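Side-chain contacts in Serpin48 (Tenebrio molitor, PDB 3OZQ), which inhibits the protease SPE specifically, acting as a highly selective serpin in the innate immunity of the mealworm beetle: residues Arg252-His257 / Gly364-Ala369; Ala296-Ile301 / Leu308-Ile313. All blocks are in the same frame, centred on the assembly; numbering follows the deposited sequence.

Overall arrangement
The two contacts sit in different parts of one serpin fold, their centres 31 Å apart and their nearest atoms about 14 Å apart, without touching. Contact 1 lies about 12 Å from the centre of the chain, where helix 250-254 packs against strand 365-372 of the C-terminal hairpin. Contact 2 is farther out, about 23 Å from the centre, at the start of the long strand 310-321. Along the chain both halves of contact 2 fall between the halves of contact 1. Contact 1 joins segments 107 residues apart, whereas contact 2, its halves only 7 apart, folds a loop onto the entry to strand 310-321, which in serpins belongs to the sheet that takes up the cleaved reactive-centre loop.

Contact 1: Arg252-His257 / Gly364-Ala369; sequences RSFLPH and GMILFA
Phe254 swings its ring out opposite its own carbonyl carbon (chi1 -74°), and Ile366 sends CG1 the same way from its backbone (chi1 -62°), then runs on extended so that CD1 is the atom that arrives at the ring. CD1 of Ile366 stops 3.8 Å from CD2 of Phe254, the two side chains crossing at about a right angle. Farther round the same ring, Ala369 CB closes in to 3.7 Å from Phe254 CE2 and also touches CZ. Both methyls approach obliquely. Ile366 and Ala369 are three residues apart, a spacing that would put them on opposite faces of a regular strand; a classic beta bulge, in which Leu367 and Phe368 both face Ile360, lies between them and fits with both side chains pointing toward the helix.

Around the contact, the Phe254 ring meets Tyr359 with planes at about 45° and also touches Pro20 of helix 10-29, while Thr19 lies against both Ile366 and Ala369. Asn16 of that helix hydrogen-bonds to Gly364 O and Ile366 N, fixing the start of the strand.

Every touch between the two segments is carbon on carbon, between buried residues, so what these residues contribute is dispersion and the exclusion of water, and shape rather than polar pairing sets the fit.

Contact 2: Ala296-Ile301 / Leu308-Ile313; sequences ADLSGI and LVISNI
Leu298 lies against the backbone of Leu308 and Val309, and its atoms can be taken in turn. CB sits 4.1 Å from Leu308 CB. CG stands opposite the carbonyl carbon of its own residue (chi1 -46°), which turns the branch onto Leu308 O, 3.7 Å from CG. CD1 goes on past the Val309 carbonyl carbon to rest 4.0 Å from Ile310 CG1, the two side chains crossing at about a right angle. Beside it, Ala296 CB packs on Val309 CG1 at 3.9 Å. A water accepts from Leu298 N at 2.7 Å and has Leu308 O within donating distance, among more acceptors than it has protons.

Asp297 OD1 takes both Ser299 N (3.1 Å) and Ser299 OG (2.6 Å). The first bond makes an Asx turn with Leu298 at its middle, which holds the backbone from which that side chain leaves. Cys52 and Val163 also touch the leucine. With an alanine here in place of Leu298, CG and both methyls go, and a gap is likely to open beside Ile310 and Val163.

This is a loop folded back on the residues that lead into strand 310-321, which runs parallel to strand 163-174 in the large central sheet characteristic of serpins.

Contact 1: Arg252-His257 / Gly364-Ala369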
loop_
_atom_site.group_PDB
_atom_site.type_symbol
_atom_site.label_atom_id
_atom_site.label_comp_id
_atom_site.label_asym_id
_atom_site.label_seq_id
_atom_site.Cartn_x
_atom_site.Cartn_y
_atom_site.Cartn_z
ATOM N N ARG A 252 7.845 -14.793 -6.394
ATOM C CA ARG A 252 6.979 -15.561 -7.281
ATOM C C ARG A 252 5.502 -15.269 -7.015
ATOM O O ARG A 252 4.693 -15.221 -7.937
ATOM C CB ARG A 252 7.258 -17.059 -7.145
ATOM C CG ARG A 252 8.462 -17.552 -7.937
ATOM C CD ARG A 252 9.740 -16.837 -7.522
ATOM N NE ARG A 252 10.923 -17.412 -8.162
ATOM C CZ ARG A 252 11.713 -18.319 -7.593
ATOM N NH1 ARG A 252 11.452 -18.756 -6.367
ATOM N NH2 ARG A 252 12.767 -18.789 -8.249
ATOM N N SER A 253 5.159 -15.048 -5.751
ATOM C CA SER A 253 3.759 -14.875 -5.375
ATOM C C SER A 253 3.105 -13.621 -5.967
ATOM O O SER A 253 1.886 -13.565 -6.109
ATOM C CB SER A 253 3.612 -14.889 -3.851
ATOM O OG SER A 253 4.244 -16.031 -3.300
ATOM N N PHE A 254 3.900 -12.614 -6.309
ATOM C CA PHE A 254 3.336 -11.369 -6.836
ATOM C C PHE A 254 3.431 -11.273 -8.352
ATOM O O PHE A 254 2.744 -10.462 -8.980
ATOM C CB PHE A 254 3.994 -10.154 -6.177
ATOM C CG PHE A 254 3.540 -9.919 -4.770
ATOM C CD1 PHE A 254 4.326 -10.300 -3.701
ATOM C CD2 PHE A 254 2.315 -9.335 -4.518
ATOM C CE1 PHE A 254 3.901 -10.093 -2.405
ATOM C CE2 PHE A 254 1.881 -9.136 -3.221
ATOM C CZ PHE A 254 2.680 -9.509 -2.165
ATOM N N LEU A 255 4.285 -12.112 -8.930
ATOM C CA LEU A 255 4.390 -12.229 -10.377
ATOM C C LEU A 255 3.029 -12.423 -11.021
ATOM O O LEU A 255 2.161 -13.090 -10.465
ATOM C CB LEU A 255 5.281 -13.410 -10.750
ATOM C CG LEU A 255 6.703 -13.382 -10.202
ATOM C CD1 LEU A 255 7.530 -14.477 -10.866
ATOM C CD2 LEU A 255 7.319 -12.013 -10.422
ATOM N N PRO A 256 2.841 -11.830 -12.203
ATOM C CA PRO A 256 1.624 -12.021 -12.995
ATOM C C PRO A 256 1.569 -13.451 -13.533
ATOM O O PRO A 256 2.604 -14.019 -13.897
ATOM C CB PRO A 256 1.800 -11.030 -14.152
ATOM C CG PRO A 256 2.873 -10.083 -13.705
ATOM C CD PRO A 256 3.777 -10.897 -12.843
ATOM N N HIS A 257 0.378 -14.031 -13.567
ATOM C CA HIS A 257 0.223 -15.404 -14.031
ATOM C C HIS A 257 -0.839 -15.498 -15.116
ATOM O O HIS A 257 -1.656 -14.589 -15.277
ATOM C CB HIS A 257 -0.136 -16.331 -12.870
ATOM C CG HIS A 257 0.944 -16.467 -11.843
ATOM N ND1 HIS A 257 2.091 -17.202 -12.061
ATOM C CD2 HIS A 257 1.052 -15.965 -10.590
ATOM C CE1 HIS A 257 2.858 -17.147 -10.986
ATOM N NE2 HIS A 257 2.250 -16.403 -10.079
ATOM N N GLY A 364 -3.224 -3.412 -13.848
ATOM C CA GLY A 364 -1.974 -4.157 -13.825
ATOM C C GLY A 364 -1.004 -3.695 -12.743
ATOM O O GLY A 364 0.039 -4.310 -12.519
ATOM N N MET A 365 -1.340 -2.614 -12.057
ATOM C CA MET A 365 -0.444 -2.138 -11.009
ATOM C C MET A 365 -0.915 -2.481 -9.593
ATOM O O MET A 365 -2.046 -2.176 -9.210
ATOM C CB MET A 365 -0.232 -0.642 -11.127
ATOM C CG MET A 365 0.913 -0.141 -10.268
ATOM S SD MET A 365 1.098 1.621 -10.454
ATOM C CE MET A 365 -0.456 2.204 -9.800
ATOM N N ILE A 366 -0.032 -3.110 -8.826
ATOM C CA ILE A 366 -0.296 -3.389 -7.413
ATOM C C ILE A 366 -0.350 -2.109 -6.568
ATOM O O ILE A 366 0.607 -1.341 -6.524
ATOM C CB ILE A 366 0.746 -4.357 -6.836
ATOM C CG1 ILE A 366 0.670 -5.697 -7.572
ATOM C CG2 ILE A 366 0.515 -4.571 -5.318
ATOM C CD1 ILE A 366 1.708 -6.703 -7.136
ATOM N N LEU A 367 -1.482 -1.894 -5.904
ATOM C CA LEU A 367 -1.710 -0.733 -5.052
ATOM C C LEU A 367 -1.496 -1.020 -3.559
ATOM O O LEU A 367 -0.988 -0.181 -2.819
ATOM C CB LEU A 367 -3.131 -0.213 -5.255
ATOM C CG LEU A 367 -3.276 0.983 -6.193
ATOM C CD1 LEU A 367 -2.719 0.650 -7.572
ATOM C CD2 LEU A 367 -4.714 1.467 -6.264
ATOM N N PHE A 368 -1.910 -2.206 -3.133
ATOM C CA PHE A 368 -1.814 -2.629 -1.742
ATOM C C PHE A 368 -1.438 -4.098 -1.720
ATOM O O PHE A 368 -1.814 -4.847 -2.613
ATOM C CB PHE A 368 -3.168 -2.505 -1.045
ATOM C CG PHE A 368 -3.528 -1.107 -0.630
ATOM C CD1 PHE A 368 -3.033 -0.573 0.551
ATOM C CD2 PHE A 368 -4.397 -0.345 -1.392
ATOM C CE1 PHE A 368 -3.385 0.704 0.963
ATOM C CE2 PHE A 368 -4.753 0.944 -0.990
ATOM C CZ PHE A 368 -4.247 1.461 0.194
ATOM N N ALA A 369 -0.685 -4.503 -0.706
ATOM C CA ALA A 369 -0.393 -5.905 -0.493
ATOM C C ALA A 369 -0.393 -6.178 1.012
ATOM O O ALA A 369 -0.210 -5.268 1.809
ATOM C CB ALA A 369 0.927 -6.273 -1.102
#

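Contact 2: Ala296-Ile301 / Leu308-Ile313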
loop_
_atom_site.group_PDB
_atom_site.type_symbol
_atom_site.label_atom_id
_atom_site.label_comp_id
_atom_site.label_asym_id
_atom_site.label_seq_id
_atom_site.Cartn_x
_atom_site.Cartn_y
_atom_site.Cartn_z
ATOM N N ALA A 296 23.346 14.083 3.333
ATOM C CA ALA A 296 22.052 14.317 2.701
ATOM C C ALA A 296 21.967 15.658 2.007
ATOM O O ALA A 296 22.454 16.670 2.520
ATOM C CB ALA A 296 20.927 14.174 3.717
ATOM N N ASP A 297 21.335 15.669 0.840
ATOM C CA ASP A 297 21.153 16.906 0.111
ATOM C C ASP A 297 19.720 17.134 -0.333
ATOM O O ASP A 297 19.346 16.792 -1.459
ATOM C CB ASP A 297 22.103 16.997 -1.092
ATOM C CG ASP A 297 22.170 18.402 -1.672
ATOM O OD1 ASP A 297 21.309 19.238 -1.303
ATOM O OD2 ASP A 297 23.080 18.668 -2.497
ATOM N N LEU A 298 18.937 17.740 0.556
ATOM C CA LEU A 298 17.558 18.107 0.283
ATOM C C LEU A 298 17.388 19.585 -0.043
ATOM O O LEU A 298 16.326 20.157 0.222
ATOM C CB LEU A 298 16.670 17.789 1.489
ATOM C CG LEU A 298 16.759 16.456 2.233
ATOM C CD1 LEU A 298 15.388 16.136 2.767
ATOM C CD2 LEU A 298 17.278 15.332 1.383
ATOM N N SER A 299 18.424 20.195 -0.620
ATOM C CA SER A 299 18.429 21.637 -0.912
ATOM C C SER A 299 17.344 22.077 -1.895
ATOM O O SER A 299 17.066 23.269 -2.029
ATOM C CB SER A 299 19.809 22.094 -1.414
ATOM O OG SER A 299 20.277 21.303 -2.500
ATOM N N GLY A 300 16.758 21.116 -2.603
ATOM C CA GLY A 300 15.626 21.392 -3.468
ATOM C C GLY A 300 14.353 21.616 -2.676
ATOM O O GLY A 300 13.383 22.159 -3.187
ATOM N N ILE A 301 14.348 21.206 -1.416
ATOM C CA ILE A 301 13.172 21.413 -0.588
ATOM C C ILE A 301 13.303 22.744 0.158
ATOM O O ILE A 301 12.415 23.598 0.097
ATOM C CB ILE A 301 12.960 20.235 0.385
ATOM C CG1 ILE A 301 12.673 18.953 -0.408
ATOM C CG2 ILE A 301 11.830 20.536 1.362
ATOM C CD1 ILE A 301 12.822 17.684 0.392
ATOM N N LEU A 308 18.880 19.778 5.948
ATOM C CA LEU A 308 17.752 18.880 6.168
ATOM C C LEU A 308 18.150 17.451 5.853
ATOM O O LEU A 308 19.025 17.209 5.029
ATOM C CB LEU A 308 16.563 19.313 5.319
ATOM C CG LEU A 308 15.981 20.687 5.642
ATOM C CD1 LEU A 308 14.849 21.028 4.685
ATOM C CD2 LEU A 308 15.504 20.766 7.089
ATOM N N VAL A 309 17.543 16.510 6.564
ATOM C CA VAL A 309 17.646 15.097 6.236
ATOM C C VAL A 309 16.230 14.568 6.368
ATOM O O VAL A 309 15.380 15.226 6.974
ATOM C CB VAL A 309 18.565 14.330 7.199
ATOM C CG1 VAL A 309 19.921 15.045 7.345
ATOM C CG2 VAL A 309 17.890 14.169 8.560
ATOM N N ILE A 310 15.954 13.398 5.797
ATOM C CA ILE A 310 14.661 12.790 6.025
ATOM C C ILE A 310 14.707 12.122 7.387
ATOM O O ILE A 310 15.436 11.153 7.588
ATOM C CB ILE A 310 14.292 11.731 4.962
ATOM C CG1 ILE A 310 14.179 12.358 3.568
ATOM C CG2 ILE A 310 12.984 11.069 5.331
ATOM C CD1 ILE A 310 13.701 11.343 2.486
ATOM N N SER A 311 13.915 12.632 8.316
ATOM C CA SER A 311 13.962 12.147 9.690
ATOM C C SER A 311 13.055 10.933 9.906
ATOM O O SER A 311 13.416 9.993 10.612
ATOM C CB SER A 311 13.575 13.267 10.653
ATOM O OG SER A 311 14.393 14.400 10.463
ATOM N N ASN A 312 11.862 10.975 9.328
ATOM C CA ASN A 312 10.930 9.858 9.461
ATOM C C ASN A 312 10.106 9.677 8.198
ATOM O O ASN A 312 9.871 10.640 7.474
ATOM C CB ASN A 312 9.997 10.062 10.658
ATOM C CG ASN A 312 10.747 10.447 11.917
ATOM O OD1 ASN A 312 11.220 11.566 12.038
ATOM N ND2 ASN A 312 10.881 9.511 12.843
ATOM N N ILE A 313 9.678 8.437 7.939
ATOM C CA ILE A 313 8.733 8.161 6.868
ATOM C C ILE A 313 7.681 7.192 7.386
ATOM O O ILE A 313 7.979 6.052 7.698
ATOM C CB ILE A 313 9.406 7.533 5.626
ATOM C CG1 ILE A 313 10.637 8.340 5.209
ATOM C CG2 ILE A 313 8.410 7.461 4.475
ATOM C CD1 ILE A 313 11.406 7.685 4.049
HETATM O O HOH W 1 19.938 19.018 2.738
#